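Local coordinates for protein dihydrodipicolinate synthase (Bacteroides thetaiotaomicron, PDB 4XKY) that probably catalyses an aldolase-type reaction on pyruvate through a Schiff-base intermediate, as in the dihydrodipicolinate synthase and N-acetylneuraminate lyase family, at residues A[161-166]-A[171-176]; A[153-158]-A[178-183]; A[120-125]-A[131-136]; A[6-11]-A[221-226]; A[199-204]-A[227-232]. All blocks are in the same frame, centred on the assembly; numbering follows the deposited sequence.

The contacts lie in or beside a TIM barrel, its parallel strands inside and helices outside. Contacts 3, 1 and 4 each set a helix against a strand of that wall; contact 2 joins the ends of two helices, and contact 5 joins the end of helix 196-201 to the link before helix 231-247, which follows the last barrel helix. Along the chain contact 3 closes first, contact 1 is nested within contact 2, and contacts 1 to 3 lie inside the loop closed by contact 4. Contacts 1 and 3, centres about 15 Å apart, use adjacent strands and carry the predicted catalytic Lys164 and Tyr136. Contacts 4 and 5, centres about 10 Å apart, touch.

Contact 1 (A[161-166]-A[171-176]); sequences IGFKDS and VYFQSV
Strand 161-165, which presents Phe163 and Asp165, runs almost antiparallel to helix 171-176, which answers with Tyr172, Phe173 and Val176: the short axes are 170° apart and 10.4 Å apart at closest approach. This is the first, strand-to-helix half of a beta-alpha-beta unit of the TIM barrel, made of strand 160-165, helix 170-180 and strand 187-190. Alternation along the strand turns Phe163 and Asp165 toward the helix, while Lys164 between them, the predicted Schiff-base lysine, points away. The Phe163 ring is met from three directions. Val176 CG1 lies over one face, offset toward the rim, 4.3 Å from Phe163 CE2; Phe173 CE1 comes to the edge, near the ring plane; and Tyr172 brings its OH to 3.7 Å from Phe163 CZ. That hydroxyl has its polar partner in the carbonyl oxygen of Phe146. Asp165, its CG anti to the backbone N, extends between the two helix rings. The carboxylate plane is nearly parallel to the Phe173 ring, 7° apart, but steeply tilted, 64°, from the Tyr172 ring. Asp165 OD2 lies at the edge of the Tyr172 ring, in its plane, 3.7 Å from Tyr172 CD2. Ser167 OG hydrogen-bonds OD2 and Asn137 ND2 weakly bonds OD1, which would help fix the carboxylate's rotation. Asp165 CB meets the edge of the Phe173 ring, 3.6 Å from Phe173 CD1.

Contact 2 (A[153-158]-A[178-183]); sequences RIAENP and YAMKDN
Ala155 CB and Met180 CE meet at 3.7 Å, and this methyl-to-methyl touch is the close-packed part of a small contact that buries 87 Å² in all. The CA atoms of Ala155 and Met180 are 8.9 Å apart, so the long side chain has to span the gap. Met180 does so by folding: its CG stands beside the backbone N (chi1 -60°), and further bends at chi2 and chi3 swing CE round to the alanine. Phe186 touches both residues, and Ile151 and Gln152 of helix 148-154 also pack on Met180, which is buried. Helices 148-154 and 170-180 are successive outer helices of the TIM barrel, with strand 160-165 between them in the chain; the contact lies near the C-terminal ends of both, in the outer layer. A type I beta turn runs from Ile154 to Asn157 in one segment and from Met180 to Asn183 in the other. Toward solvent the fit loosens. Asn183 ND2 comes within 4.4 Å of Ala155 O, too long for a hydrogen bond. Arg153 NE makes a long salt bridge to Glu156 OE1, 4.0 Å, and Arg153 NH2 makes another to Glu123 OE2 of helix 115-125. Tyr178 and Lys181 reach side chains of a neighbouring subunit, Lys181 an acidic one, while Lys181 NZ keeps a long salt bridge to Asp182 OD2.

Contact 3 (A[120-125]-A[131-136]); sequences EFYEHL and LPLFLY
Tyr122 and Leu135 both carry CG beside the backbone N, at chi1 -76° and -59°, and these torsions bring the ring and the leucine tip alongside each other, pointing opposite ways. Leu135 CD2 ends above the middle of the Tyr122 ring, 3.6 Å from its centroid and 13° off the normal, which meets the geometry of a CH-pi contact. On the opposite face sits Phe121 CD2, also over the centre, so the ring is sandwiched. Leu133 reaches the same ring obliquely, its CD2 3.8 Å from Tyr122 CD1. Helix 115-125 thereby packs on strand 133-137 within a beta-alpha-beta unit of the TIM barrel; the strand's next residue, Tyr136, is the predicted proton donor/acceptor and points away from this layer. Apolar groups thus press on both faces of the ring, and the hydrogen bond pairing Tyr122 OH with the carbonyl oxygen of Ser105 satisfies the polar end of a buried side chain and ties it to the adjacent strand 102-105.

Contact 4 (A[6-11]-A[221-226]); sequences SGIIPP and SLYNAA
Gly7 CA rests on the face of the Tyr223 ring, 3.6 Å from the centroid and 11° off the normal, a CH-pi contact from bare backbone. Gly7 has phi 93°, a conformation in which a side chain would strike the carbonyl oxygen of Ser6. The backbone continues over the phenol end: Gly7 N lies 3.6 Å from Tyr223 CZ, and Ser6 CB stands 3.7 Å from Tyr223 OH. At the root of the ring, Ile8 runs alongside Tyr223 the other way, its CD1 3.7 Å from Tyr223 CB. The tyrosine reaches inward because its CG is anti to the backbone N (chi1 166°), and the CA atoms of Gly7 and Tyr223 come to 6.5 Å. In the next shell, Val200 of helix 196-201 packs on Tyr223, while Tyr219 and Val220, one turn back, touch Ile8. Ser6 OG is hydrogen-bonded to the carbonyl oxygen of Pro4. Backbone hydrogen bonds fix the strand: Gly7 pairs with His205 and Gly207 on one side, and Ile8 and Pro10 pair with His40 and Phe43 on the other. The N-terminal strand is thus laid between the last and second strands with a helix over it, the closure of a TIM barrel.

Contact 5 (A[199-204]-A[227-232]); sequences SVLLGA and KNADME
Leu201 bridges to Ala229 and Met231 where the end of helix 196-201, an outer helix of the TIM barrel, meets the link from the last barrel helix, 216-227, to helix 231-247. Followed outward, its CB and CG lie more than 4.2 Å from the 227-232 segment, and the touching is left to the methyl groups. Leu201 CD2 is the busier branch: it meets Ala229 CA and Met231 SD, each at 3.9 Å, and also lies against the carbonyl oxygen of Ala226. Leu201 CD1 brushes Met231 CE at 4.2 Å. Met231 is bent at chi2 and chi3, which folds its sulfur and methyl back toward the leucine, and the two side chains meet at a slant. Both chain turns here are Schellman motifs. Gly203, with phi +95°, ends helix 196-201 through the bonds Ala204 N to Ser199 O and Gly203 N to Val200 O; Ala229, with phi +55°, plays the matching part after helix 216-227. Asp230 then occupies the N-cap position of the helix that follows. Apolar side chains of another subunit pack on Leu201, Leu202, Ala229 and Met231, so the junction also lies at a subunit interface. Closer to the barrel, Val200, packed on Ala226, completes the contact: its CG1 branch, anti to the backbone N, presses on backbone, Val200 CG1 lying 3.8 Å from Lys227 N and 4.0 Å from Lys227 CA.

Contact 1 (A[161-166]-A[171-176])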
# COMPACT_ATOMS: atom_id res chain seq x y z
N ILE A 161 -5.88 29.07 -8.78
CA ILE A 161 -7.10 29.66 -8.19
C ILE A 161 -7.93 28.70 -7.37
O ILE A 161 -8.93 29.08 -6.79
CB ILE A 161 -8.01 30.33 -9.26
CG1 ILE A 161 -8.43 29.34 -10.34
CG2 ILE A 161 -7.30 31.52 -9.87
CD1 ILE A 161 -9.42 29.88 -11.38
N GLY A 162 -7.53 27.44 -7.28
CA GLY A 162 -8.33 26.52 -6.51
C GLY A 162 -7.72 25.17 -6.31
O GLY A 162 -6.60 24.90 -6.76
N PHE A 163 -8.49 24.34 -5.63
CA PHE A 163 -8.07 23.02 -5.22
C PHE A 163 -9.30 22.12 -5.20
O PHE A 163 -10.37 22.52 -4.71
CB PHE A 163 -7.44 23.13 -3.83
CG PHE A 163 -7.12 21.81 -3.18
CD1 PHE A 163 -5.97 21.12 -3.53
CD2 PHE A 163 -7.94 21.28 -2.20
CE1 PHE A 163 -5.66 19.91 -2.94
CE2 PHE A 163 -7.62 20.07 -1.59
CZ PHE A 163 -6.48 19.38 -1.97
N LYS A 164 -9.15 20.91 -5.75
CA LYS A 164 -10.18 19.87 -5.80
C LYS A 164 -9.58 18.67 -5.09
O LYS A 164 -8.46 18.25 -5.40
CB LYS A 164 -10.51 19.52 -7.27
CG LYS A 164 -11.57 18.43 -7.46
CD LYS A 164 -11.50 17.67 -8.80
CE LYS A 164 -11.81 16.17 -8.59
NZ LYS A 164 -12.77 15.45 -9.49
N ASP A 165 -10.30 18.12 -4.12
CA ASP A 165 -9.89 16.90 -3.41
C ASP A 165 -10.82 15.75 -3.72
O ASP A 165 -12.02 15.83 -3.48
CB ASP A 165 -9.88 17.10 -1.89
CG ASP A 165 -9.27 15.90 -1.15
OD1 ASP A 165 -8.41 15.22 -1.74
OD2 ASP A 165 -9.66 15.62 0.01
N SER A 166 -10.25 14.68 -4.25
CA SER A 166 -10.97 13.44 -4.53
C SER A 166 -10.65 12.30 -3.55
O SER A 166 -11.17 11.22 -3.69
CB SER A 166 -10.68 13.00 -5.97
OG SER A 166 -11.44 13.77 -6.88
N VAL A 171 -10.49 14.58 7.25
CA VAL A 171 -9.51 15.13 8.17
C VAL A 171 -8.52 15.96 7.34
O VAL A 171 -8.22 17.11 7.66
CB VAL A 171 -8.72 14.02 8.89
CG1 VAL A 171 -7.51 14.59 9.64
CG2 VAL A 171 -9.63 13.28 9.84
N TYR A 172 -8.03 15.33 6.28
CA TYR A 172 -7.09 16.00 5.36
C TYR A 172 -7.74 17.22 4.73
O TYR A 172 -7.15 18.29 4.72
CB TYR A 172 -6.60 15.03 4.28
CG TYR A 172 -5.88 15.72 3.14
CD1 TYR A 172 -4.56 16.13 3.29
CD2 TYR A 172 -6.53 15.99 1.93
CE1 TYR A 172 -3.89 16.77 2.26
CE2 TYR A 172 -5.85 16.61 0.88
CZ TYR A 172 -4.54 17.01 1.06
OH TYR A 172 -3.86 17.65 0.04
N PHE A 173 -8.98 17.10 4.26
CA PHE A 173 -9.63 18.25 3.63
C PHE A 173 -9.79 19.44 4.58
O PHE A 173 -9.60 20.58 4.17
CB PHE A 173 -11.00 17.89 3.06
CG PHE A 173 -11.58 18.98 2.18
CD1 PHE A 173 -11.18 19.11 0.86
CD2 PHE A 173 -12.48 19.90 2.70
CE1 PHE A 173 -11.72 20.11 0.05
CE2 PHE A 173 -13.01 20.91 1.91
CZ PHE A 173 -12.62 21.02 0.58
N GLN A 174 -10.17 19.18 5.83
CA GLN A 174 -10.33 20.21 6.86
C GLN A 174 -8.97 20.84 7.19
O GLN A 174 -8.89 22.04 7.44
CB GLN A 174 -10.98 19.63 8.12
CG GLN A 174 -12.46 19.28 7.98
CD GLN A 174 -13.28 20.52 7.68
OE1 GLN A 174 -13.13 21.53 8.34
NE2 GLN A 174 -14.12 20.45 6.66
N SER A 175 -7.90 20.03 7.19
CA SER A 175 -6.55 20.59 7.39
C SER A 175 -6.20 21.63 6.32
O SER A 175 -5.55 22.62 6.62
CB SER A 175 -5.47 19.50 7.42
OG SER A 175 -5.71 18.58 8.46
N VAL A 176 -6.63 21.39 5.08
CA VAL A 176 -6.33 22.30 3.97
C VAL A 176 -7.26 23.52 4.07
O VAL A 176 -6.79 24.65 3.90
CB VAL A 176 -6.43 21.62 2.58
CG1 VAL A 176 -6.05 22.58 1.47
CG2 VAL A 176 -5.54 20.39 2.51

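Contact 2 (A[153-158]-A[178-183])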
# COMPACT_ATOMS: atom_id res chain seq x y z
N ARG A 153 1.46 27.56 -0.21
CA ARG A 153 2.60 28.06 -0.96
C ARG A 153 2.35 28.18 -2.47
O ARG A 153 2.75 29.18 -3.07
CB ARG A 153 3.81 27.17 -0.68
CG ARG A 153 5.01 27.41 -1.58
CD ARG A 153 5.74 28.71 -1.28
NE ARG A 153 6.83 28.90 -2.24
CZ ARG A 153 7.96 28.19 -2.25
NH1 ARG A 153 8.20 27.25 -1.33
NH2 ARG A 153 8.88 28.43 -3.18
N ILE A 154 1.71 27.18 -3.07
CA ILE A 154 1.49 27.19 -4.53
C ILE A 154 0.40 28.20 -4.85
O ILE A 154 0.43 28.87 -5.87
CB ILE A 154 1.12 25.80 -5.07
CG1 ILE A 154 2.28 24.84 -4.87
CG2 ILE A 154 0.79 25.86 -6.57
CD1 ILE A 154 1.94 23.38 -5.04
N ALA A 155 -0.56 28.33 -3.94
CA ALA A 155 -1.66 29.25 -4.11
C ALA A 155 -1.31 30.74 -4.08
O ALA A 155 -2.16 31.57 -4.40
CB ALA A 155 -2.72 28.96 -3.08
N GLU A 156 -0.09 31.09 -3.66
CA GLU A 156 0.36 32.48 -3.76
C GLU A 156 0.44 32.92 -5.22
O GLU A 156 0.20 34.09 -5.53
CB GLU A 156 1.73 32.66 -3.12
CG GLU A 156 1.79 32.44 -1.62
CD GLU A 156 3.20 32.08 -1.14
OE1 GLU A 156 4.07 31.75 -1.97
OE2 GLU A 156 3.43 32.13 0.08
N ASN A 157 0.78 31.98 -6.11
CA ASN A 157 0.85 32.30 -7.53
C ASN A 157 -0.53 32.72 -7.99
O ASN A 157 -1.48 32.00 -7.79
CB ASN A 157 1.35 31.10 -8.34
CG ASN A 157 1.70 31.45 -9.78
OD1 ASN A 157 0.85 31.84 -10.57
ND2 ASN A 157 2.97 31.27 -10.13
N PRO A 158 -0.63 33.90 -8.62
CA PRO A 158 -1.96 34.32 -9.09
C PRO A 158 -2.55 33.40 -10.16
O PRO A 158 -3.75 33.42 -10.38
CB PRO A 158 -1.72 35.73 -9.66
CG PRO A 158 -0.26 35.87 -9.84
CD PRO A 158 0.43 34.86 -8.97
N TYR A 178 -8.29 24.80 6.80
CA TYR A 178 -7.72 25.60 7.87
C TYR A 178 -6.51 26.37 7.36
O TYR A 178 -6.39 27.55 7.64
CB TYR A 178 -7.37 24.76 9.08
CG TYR A 178 -6.67 25.54 10.18
CD1 TYR A 178 -7.40 26.14 11.19
CD2 TYR A 178 -5.29 25.67 10.21
CE1 TYR A 178 -6.78 26.86 12.20
CE2 TYR A 178 -4.66 26.38 11.23
CZ TYR A 178 -5.43 26.97 12.22
OH TYR A 178 -4.87 27.68 13.24
N ALA A 179 -5.63 25.70 6.63
CA ALA A 179 -4.46 26.34 6.01
C ALA A 179 -4.83 27.45 5.01
O ALA A 179 -4.05 28.38 4.82
CB ALA A 179 -3.57 25.30 5.33
N MET A 180 -6.00 27.35 4.38
CA MET A 180 -6.41 28.34 3.37
C MET A 180 -7.45 29.35 3.86
O MET A 180 -8.00 30.12 3.06
CB MET A 180 -6.96 27.61 2.12
CG MET A 180 -5.96 26.68 1.46
SD MET A 180 -4.44 27.54 1.03
CE MET A 180 -4.98 28.72 -0.21
N LYS A 181 -7.71 29.37 5.16
CA LYS A 181 -8.82 30.15 5.72
C LYS A 181 -8.68 31.66 5.54
O LYS A 181 -9.67 32.36 5.60
CB LYS A 181 -8.96 29.86 7.20
CG LYS A 181 -7.80 30.39 8.04
CD LYS A 181 -8.00 30.02 9.49
CE LYS A 181 -6.69 30.04 10.23
NZ LYS A 181 -6.42 31.43 10.65
N ASP A 182 -7.46 32.15 5.36
CA ASP A 182 -7.24 33.58 5.11
C ASP A 182 -7.16 33.96 3.63
O ASP A 182 -6.77 35.08 3.30
CB ASP A 182 -5.99 34.05 5.86
CG ASP A 182 -6.18 34.03 7.36
OD1 ASP A 182 -7.31 34.28 7.83
OD2 ASP A 182 -5.19 33.76 8.07
N ASN A 183 -7.54 33.04 2.75
CA ASN A 183 -7.61 33.32 1.33
C ASN A 183 -8.97 32.87 0.81
O ASN A 183 -9.06 31.89 0.07
CB ASN A 183 -6.48 32.62 0.59
CG ASN A 183 -6.29 33.15 -0.82
OD1 ASN A 183 -7.02 34.03 -1.29
ND2 ASN A 183 -5.28 32.62 -1.50

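Contact 3 (A[120-125]-A[131-136])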
# COMPACT_ATOMS: atom_id res chain seq x y z
N GLU A 120 8.08 22.51 -6.88
CA GLU A 120 8.91 22.81 -8.05
C GLU A 120 8.20 22.37 -9.33
O GLU A 120 8.36 23.00 -10.36
CB GLU A 120 10.31 22.17 -7.94
CG GLU A 120 10.46 20.79 -8.59
CD GLU A 120 11.89 20.43 -8.98
OE1 GLU A 120 12.71 21.33 -9.26
OE2 GLU A 120 12.20 19.22 -9.02
N PHE A 121 7.44 21.28 -9.26
CA PHE A 121 6.65 20.83 -10.40
C PHE A 121 5.74 21.95 -10.89
O PHE A 121 5.74 22.29 -12.06
CB PHE A 121 5.79 19.63 -10.03
CG PHE A 121 4.92 19.17 -11.15
CD1 PHE A 121 5.39 18.28 -12.09
CD2 PHE A 121 3.65 19.68 -11.31
CE1 PHE A 121 4.60 17.88 -13.15
CE2 PHE A 121 2.86 19.29 -12.37
CZ PHE A 121 3.33 18.39 -13.30
N TYR A 122 4.97 22.52 -9.98
CA TYR A 122 4.06 23.61 -10.32
C TYR A 122 4.76 24.89 -10.68
O TYR A 122 4.28 25.62 -11.54
CB TYR A 122 3.02 23.79 -9.22
CG TYR A 122 2.04 22.68 -9.38
CD1 TYR A 122 1.14 22.69 -10.44
CD2 TYR A 122 2.05 21.59 -8.54
CE1 TYR A 122 0.27 21.64 -10.64
CE2 TYR A 122 1.17 20.54 -8.72
CZ TYR A 122 0.29 20.56 -9.79
OH TYR A 122 -0.60 19.53 -9.99
N GLU A 123 5.91 25.15 -10.06
CA GLU A 123 6.70 26.33 -10.43
C GLU A 123 7.18 26.27 -11.88
O GLU A 123 7.18 27.27 -12.57
CB GLU A 123 7.86 26.58 -9.47
CG GLU A 123 7.43 27.37 -8.24
CD GLU A 123 8.51 27.54 -7.18
OE1 GLU A 123 9.72 27.35 -7.49
OE2 GLU A 123 8.15 27.87 -6.03
N HIS A 124 7.59 25.09 -12.35
CA HIS A 124 7.96 24.92 -13.76
C HIS A 124 6.73 24.84 -14.69
O HIS A 124 6.81 25.24 -15.86
CB HIS A 124 8.79 23.65 -13.94
CG HIS A 124 10.09 23.65 -13.19
ND1 HIS A 124 10.83 24.79 -12.97
CD2 HIS A 124 10.80 22.63 -12.64
CE1 HIS A 124 11.93 24.48 -12.30
NE2 HIS A 124 11.93 23.18 -12.09
N LEU A 125 5.61 24.32 -14.20
CA LEU A 125 4.44 24.15 -15.06
C LEU A 125 3.78 25.51 -15.34
O LEU A 125 3.42 25.81 -16.48
CB LEU A 125 3.42 23.17 -14.45
CG LEU A 125 2.15 22.94 -15.29
CD1 LEU A 125 2.46 22.32 -16.65
CD2 LEU A 125 1.13 22.09 -14.53
N LEU A 131 -4.06 29.49 -18.96
CA LEU A 131 -5.29 29.66 -18.20
C LEU A 131 -5.04 29.46 -16.71
O LEU A 131 -4.05 28.82 -16.33
CB LEU A 131 -6.34 28.64 -18.67
CG LEU A 131 -6.89 28.78 -20.10
CD1 LEU A 131 -7.70 27.56 -20.49
CD2 LEU A 131 -7.71 30.05 -20.32
N PRO A 132 -5.93 29.99 -15.85
CA PRO A 132 -5.81 29.74 -14.41
C PRO A 132 -5.86 28.25 -14.11
O PRO A 132 -6.40 27.47 -14.91
CB PRO A 132 -7.03 30.43 -13.80
CG PRO A 132 -7.51 31.40 -14.83
CD PRO A 132 -7.06 30.90 -16.16
N LEU A 133 -5.32 27.85 -12.97
CA LEU A 133 -5.16 26.45 -12.66
C LEU A 133 -5.85 26.07 -11.37
O LEU A 133 -5.78 26.81 -10.41
CB LEU A 133 -3.67 26.16 -12.50
CG LEU A 133 -3.31 24.75 -12.03
CD1 LEU A 133 -3.65 23.77 -13.13
CD2 LEU A 133 -1.84 24.60 -11.71
N PHE A 134 -6.49 24.90 -11.36
CA PHE A 134 -6.93 24.22 -10.13
C PHE A 134 -5.97 23.06 -9.90
O PHE A 134 -5.66 22.30 -10.82
CB PHE A 134 -8.36 23.66 -10.25
CG PHE A 134 -9.44 24.72 -10.23
CD1 PHE A 134 -10.14 25.01 -9.06
CD2 PHE A 134 -9.72 25.44 -11.38
CE1 PHE A 134 -11.13 25.98 -9.06
CE2 PHE A 134 -10.69 26.42 -11.38
CZ PHE A 134 -11.39 26.70 -10.21
N LEU A 135 -5.48 22.95 -8.67
CA LEU A 135 -4.67 21.83 -8.24
C LEU A 135 -5.58 20.69 -7.87
O LEU A 135 -6.67 20.91 -7.31
CB LEU A 135 -3.87 22.20 -7.00
CG LEU A 135 -2.93 23.37 -7.15
CD1 LEU A 135 -2.43 23.74 -5.78
CD2 LEU A 135 -1.79 22.98 -8.08
N TYR A 136 -5.18 19.47 -8.16
CA TYR A 136 -5.95 18.37 -7.59
C TYR A 136 -5.17 17.18 -7.10
O TYR A 136 -4.18 16.73 -7.68
CB TYR A 136 -7.16 17.99 -8.45
CG TYR A 136 -6.93 17.07 -9.59
CD1 TYR A 136 -7.21 15.71 -9.47
CD2 TYR A 136 -6.48 17.55 -10.80
CE1 TYR A 136 -7.02 14.85 -10.54
CE2 TYR A 136 -6.30 16.71 -11.88
CZ TYR A 136 -6.57 15.36 -11.75
OH TYR A 136 -6.36 14.54 -12.83

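Contact 4 (A[6-11]-A[221-226])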
# COMPACT_ATOMS: atom_id res chain seq x y z
N SER A 6 -17.92 28.34 -7.20
CA SER A 6 -18.78 27.69 -6.21
C SER A 6 -19.92 26.88 -6.81
O SER A 6 -20.21 27.00 -8.00
CB SER A 6 -19.37 28.74 -5.28
OG SER A 6 -18.33 29.50 -4.71
N GLY A 7 -20.55 26.07 -5.98
CA GLY A 7 -21.69 25.28 -6.42
C GLY A 7 -21.39 23.87 -6.90
O GLY A 7 -20.51 23.18 -6.39
N ILE A 8 -22.19 23.43 -7.86
CA ILE A 8 -22.11 22.10 -8.38
C ILE A 8 -21.40 22.20 -9.72
O ILE A 8 -21.82 22.93 -10.60
CB ILE A 8 -23.51 21.47 -8.55
CG1 ILE A 8 -24.24 21.34 -7.21
CG2 ILE A 8 -23.38 20.10 -9.21
CD1 ILE A 8 -23.49 20.51 -6.18
N ILE A 9 -20.29 21.47 -9.84
CA ILE A 9 -19.48 21.45 -11.05
C ILE A 9 -19.32 19.99 -11.47
O ILE A 9 -18.37 19.35 -11.08
CB ILE A 9 -18.09 22.06 -10.80
CG1 ILE A 9 -18.22 23.53 -10.38
CG2 ILE A 9 -17.17 21.94 -12.01
CD1 ILE A 9 -17.87 23.74 -8.94
N PRO A 10 -20.26 19.47 -12.27
CA PRO A 10 -20.22 18.07 -12.65
C PRO A 10 -19.00 17.74 -13.47
O PRO A 10 -18.67 18.48 -14.41
CB PRO A 10 -21.47 17.88 -13.51
CG PRO A 10 -21.94 19.24 -13.86
CD PRO A 10 -21.43 20.17 -12.82
N PRO A 11 -18.33 16.64 -13.11
CA PRO A 11 -17.34 16.01 -13.95
C PRO A 11 -18.08 15.23 -15.02
O PRO A 11 -18.61 14.13 -14.77
CB PRO A 11 -16.59 15.09 -12.98
CG PRO A 11 -17.63 14.69 -11.97
CD PRO A 11 -18.67 15.80 -11.95
N SER A 221 -29.81 21.52 -5.37
CA SER A 221 -30.66 21.70 -4.19
C SER A 221 -29.96 21.33 -2.90
O SER A 221 -30.12 22.02 -1.90
CB SER A 221 -31.95 20.89 -4.29
OG SER A 221 -32.75 21.39 -5.34
N LEU A 222 -29.20 20.25 -2.90
CA LEU A 222 -28.49 19.86 -1.70
C LEU A 222 -27.37 20.85 -1.38
O LEU A 222 -27.18 21.23 -0.21
CB LEU A 222 -27.96 18.43 -1.80
CG LEU A 222 -27.14 17.85 -0.64
CD1 LEU A 222 -27.70 18.10 0.75
CD2 LEU A 222 -27.02 16.36 -0.88
N TYR A 223 -26.66 21.30 -2.41
CA TYR A 223 -25.63 22.31 -2.23
C TYR A 223 -26.17 23.57 -1.51
O TYR A 223 -25.54 24.10 -0.57
CB TYR A 223 -24.97 22.71 -3.55
CG TYR A 223 -24.15 23.98 -3.41
CD1 TYR A 223 -22.88 23.95 -2.83
CD2 TYR A 223 -24.66 25.23 -3.82
CE1 TYR A 223 -22.13 25.11 -2.68
CE2 TYR A 223 -23.91 26.40 -3.68
CZ TYR A 223 -22.66 26.34 -3.09
OH TYR A 223 -21.90 27.49 -2.93
N ASN A 224 -27.32 24.06 -1.99
CA ASN A 224 -27.98 25.26 -1.46
C ASN A 224 -28.51 25.10 -0.02
O ASN A 224 -28.39 26.01 0.80
CB ASN A 224 -29.12 25.68 -2.41
CG ASN A 224 -28.60 26.35 -3.68
OD1 ASN A 224 -27.72 27.18 -3.61
ND2 ASN A 224 -29.15 25.99 -4.82
N ALA A 225 -29.08 23.93 0.26
CA ALA A 225 -29.50 23.56 1.60
C ALA A 225 -28.29 23.46 2.54
O ALA A 225 -28.41 23.82 3.71
CB ALA A 225 -30.24 22.23 1.58
N ALA A 226 -27.14 22.96 2.06
CA ALA A 226 -25.94 22.88 2.94
C ALA A 226 -25.37 24.28 3.17
O ALA A 226 -24.96 24.62 4.29
CB ALA A 226 -24.86 21.96 2.35

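Contact 5 (A[199-204]-A[227-232])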
# COMPACT_ATOMS: atom_id res chain seq x y z
N SER A 199 -19.20 18.83 3.78
CA SER A 199 -18.08 19.71 3.50
C SER A 199 -18.59 21.12 3.25
O SER A 199 -18.01 22.08 3.74
CB SER A 199 -17.27 19.23 2.31
OG SER A 199 -16.92 17.86 2.44
N VAL A 200 -19.70 21.26 2.52
CA VAL A 200 -20.23 22.60 2.25
C VAL A 200 -20.74 23.25 3.54
O VAL A 200 -20.51 24.43 3.77
CB VAL A 200 -21.33 22.59 1.16
CG1 VAL A 200 -22.01 23.95 1.04
CG2 VAL A 200 -20.72 22.25 -0.18
N LEU A 201 -21.39 22.48 4.40
CA LEU A 201 -21.87 23.00 5.68
C LEU A 201 -20.79 23.73 6.43
O LEU A 201 -21.05 24.72 7.12
CB LEU A 201 -22.42 21.88 6.55
CG LEU A 201 -23.89 21.58 6.31
CD1 LEU A 201 -24.25 20.24 6.94
CD2 LEU A 201 -24.77 22.68 6.88
N LEU A 202 -19.58 23.19 6.33
CA LEU A 202 -18.40 23.76 6.96
C LEU A 202 -17.58 24.61 6.00
O LEU A 202 -16.38 24.75 6.18
CB LEU A 202 -17.52 22.63 7.49
CG LEU A 202 -17.78 22.23 8.93
CD1 LEU A 202 -19.17 21.66 9.11
CD2 LEU A 202 -16.73 21.21 9.33
N GLY A 203 -18.21 25.17 4.98
CA GLY A 203 -17.58 26.21 4.17
C GLY A 203 -16.87 25.81 2.89
O GLY A 203 -16.28 26.67 2.24
N ALA A 204 -16.89 24.54 2.49
CA ALA A 204 -16.31 24.20 1.19
C ALA A 204 -17.07 24.99 0.14
O ALA A 204 -18.25 25.27 0.33
CB ALA A 204 -16.42 22.71 0.92
N LYS A 227 -25.42 25.08 2.12
CA LYS A 227 -24.92 26.45 2.12
C LYS A 227 -25.61 27.30 3.14
O LYS A 227 -24.99 28.08 3.85
CB LYS A 227 -25.14 27.11 0.77
CG LYS A 227 -24.31 28.37 0.64
CD LYS A 227 -24.57 29.07 -0.67
CE LYS A 227 -23.80 30.38 -0.69
NZ LYS A 227 -24.31 31.29 -1.75
N ASN A 228 -26.93 27.15 3.17
CA ASN A 228 -27.77 27.93 4.05
C ASN A 228 -28.08 27.21 5.34
O ASN A 228 -28.87 27.69 6.14
CB ASN A 228 -29.06 28.25 3.31
CG ASN A 228 -28.80 29.02 2.03
OD1 ASN A 228 -28.09 30.03 2.04
ND2 ASN A 228 -29.36 28.55 0.92
N ALA A 229 -27.50 26.04 5.55
CA ALA A 229 -27.74 25.27 6.76
C ALA A 229 -29.24 25.02 6.99
O ALA A 229 -29.73 25.05 8.11
CB ALA A 229 -27.11 25.98 7.97
N ASP A 230 -29.97 24.76 5.90
CA ASP A 230 -31.34 24.26 6.01
C ASP A 230 -31.31 22.74 6.30
O ASP A 230 -31.35 21.89 5.40
CB ASP A 230 -32.12 24.60 4.73
CG ASP A 230 -33.55 24.13 4.78
OD1 ASP A 230 -33.95 23.47 5.75
OD2 ASP A 230 -34.28 24.44 3.82
N MET A 231 -31.24 22.42 7.58
CA MET A 231 -30.89 21.08 8.02
C MET A 231 -31.91 19.99 7.64
O MET A 231 -31.50 18.90 7.26
CB MET A 231 -30.63 21.08 9.53
CG MET A 231 -29.38 21.85 9.95
SD MET A 231 -27.85 21.49 9.02
CE MET A 231 -27.65 19.74 9.32
N GLU A 232 -33.20 20.27 7.76
CA GLU A 232 -34.25 19.28 7.38
C GLU A 232 -34.09 18.85 5.93
O GLU A 232 -34.16 17.66 5.58
CB GLU A 232 -35.65 19.87 7.59